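PDB 3FOJ: uncharacterized protein from Staphylococcus saprophyticus subsp. saprophyticus ATCC 15305, which is of unknown function but has a rhodanese-like domain, a fold that in relatives often carries sulfur-transfer activity. Local coordinates for residues S69-V73 and V84-G88. Sequence-based numbering, arbitrary orientation.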
loop_
_atom_site.group_PDB
_atom_site.type_symbol
_atom_site.label_atom_id
_atom_site.label_comp_id
_atom_site.label_asym_id
_atom_site.label_seq_id
_atom_site.Cartn_x
_atom_site.Cartn_y
_atom_site.Cartn_z
ATOM N N SER A 69 8.085 -0.758 1.320
ATOM C CA SER A 69 6.775 -0.504 1.898
ATOM C C SER A 69 6.855 -0.628 3.418
ATOM O O SER A 69 6.203 0.121 4.141
ATOM C CB SER A 69 5.744 -1.485 1.334
ATOM O OG SER A 69 6.208 -2.815 1.447
ATOM N N ALA A 70 7.669 -1.563 3.899
ATOM C CA ALA A 70 7.823 -1.751 5.335
ATOM C C ALA A 70 8.468 -0.510 5.944
ATOM O O ALA A 70 8.147 -0.121 7.069
ATOM C CB ALA A 70 8.678 -2.980 5.620
ATOM N N GLN A 71 9.384 0.099 5.195
ATOM C CA GLN A 71 10.067 1.308 5.642
ATOM C C GLN A 71 9.036 2.416 5.783
ATOM O O GLN A 71 9.038 3.167 6.761
ATOM C CB GLN A 71 11.135 1.718 4.625
ATOM C CG GLN A 71 12.361 0.820 4.624
ATOM C CD GLN A 71 13.327 1.159 3.509
ATOM O OE1 GLN A 71 13.277 0.572 2.426
ATOM N NE2 GLN A 71 14.207 2.121 3.760
ATOM N N VAL A 72 8.149 2.510 4.797
ATOM C CA VAL A 72 7.094 3.512 4.815
ATOM C C VAL A 72 6.140 3.276 5.988
ATOM O O VAL A 72 5.691 4.226 6.624
ATOM C CB VAL A 72 6.302 3.507 3.486
ATOM C CG1 VAL A 72 5.056 4.372 3.606
ATOM C CG2 VAL A 72 7.186 4.024 2.363
ATOM N N VAL A 73 5.829 2.013 6.271
ATOM C CA VAL A 73 4.935 1.694 7.378
ATOM C C VAL A 73 5.530 2.187 8.696
ATOM O O VAL A 73 4.840 2.819 9.486
ATOM C CB VAL A 73 4.660 0.173 7.455
ATOM C CG1 VAL A 73 3.921 -0.174 8.751
ATOM C CG2 VAL A 73 3.819 -0.249 6.253
ATOM N N VAL A 84 -0.153 -0.868 7.694
ATOM C CA VAL A 84 0.138 -2.294 7.646
ATOM C C VAL A 84 0.897 -2.596 6.360
ATOM O O VAL A 84 0.513 -2.139 5.285
ATOM C CB VAL A 84 -1.164 -3.120 7.668
ATOM C CG1 VAL A 84 -0.839 -4.607 7.670
ATOM C CG2 VAL A 84 -1.995 -2.743 8.891
ATOM N N ASN A 85 1.976 -3.364 6.470
ATOM C CA ASN A 85 2.773 -3.703 5.300
ATOM C C ASN A 85 2.201 -4.899 4.545
ATOM O O ASN A 85 1.695 -5.840 5.150
ATOM C CB ASN A 85 4.211 -4.016 5.724
ATOM C CG ASN A 85 5.139 -4.183 4.539
ATOM O OD1 ASN A 85 5.164 -3.342 3.647
ATOM N ND2 ASN A 85 5.909 -5.263 4.528
ATOM N N VAL A 86 2.257 -4.849 3.218
ATOM C CA VAL A 86 1.790 -5.966 2.410
ATOM C C VAL A 86 3.053 -6.728 2.011
ATOM O O VAL A 86 3.824 -6.281 1.157
ATOM C CB VAL A 86 1.050 -5.498 1.149
ATOM C CG1 VAL A 86 0.585 -6.712 0.353
ATOM C CG2 VAL A 86 -0.143 -4.635 1.537
ATOM N N GLU A 87 3.270 -7.873 2.648
ATOM C CA GLU A 87 4.462 -8.674 2.397
ATOM C C GLU A 87 4.619 -9.141 0.954
ATOM O O GLU A 87 3.648 -9.511 0.296
ATOM C CB GLU A 87 4.477 -9.894 3.323
ATOM C CG GLU A 87 4.163 -9.574 4.779
ATOM C CD GLU A 87 4.484 -10.724 5.716
ATOM O OE1 GLU A 87 4.183 -11.886 5.364
ATOM O OE2 GLU A 87 5.029 -10.462 6.810
ATOM N N GLY A 88 5.854 -9.108 0.464
ATOM C CA GLY A 88 6.125 -9.565 -0.889
ATOM C C GLY A 88 5.959 -8.548 -2.002
ATOM O O GLY A 88 6.517 -8.721 -3.084
HETATM O O HOH W 1 4.884 -4.256 -0.504
#
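Asn85 reaches from strand 82-86 to the flank of helix 67-77, where its OD1 accepts a very short hydrogen bond of 2.5 Å from Ser69 OG. With CG anti to the backbone N (chi1 -172°), the Asn85 amide stretches toward the first helical turn; Ser69 chi1 of 51° sets OG between backbone N and carbonyl carbon, facing OD1. The Ala70 N-H lies near the same oxygen but points too far aside to bond. ND2 passes 3.8 Å from Ala70 CB and donates to Gly66 O, which Ser69 OG also meets in a weak hydrogen bond. A water gives one hydrogen to Ser69 OG and the other to Val86 O, each at 2.8 Å.

One turn on, Val73 CG2 rests 3.6 Å from Asn85 N and 3.8 Å from Asn85 CB, its side chain also touching Ile61.

Segment 69-73 runs antiparallel to residues 84-86 (176°), the axes coming within 7.6 Å, as expected in a right-handed beta-alpha-beta unit of the rhodanese-like domain. Ser69, touching Cys63, follows a loop whose Cys-x-x-Gly pattern resembles the rhodanese active-site loop. Held at both ends, the buried Asn85 amide has its flip fixed and ties the helix start to the strand.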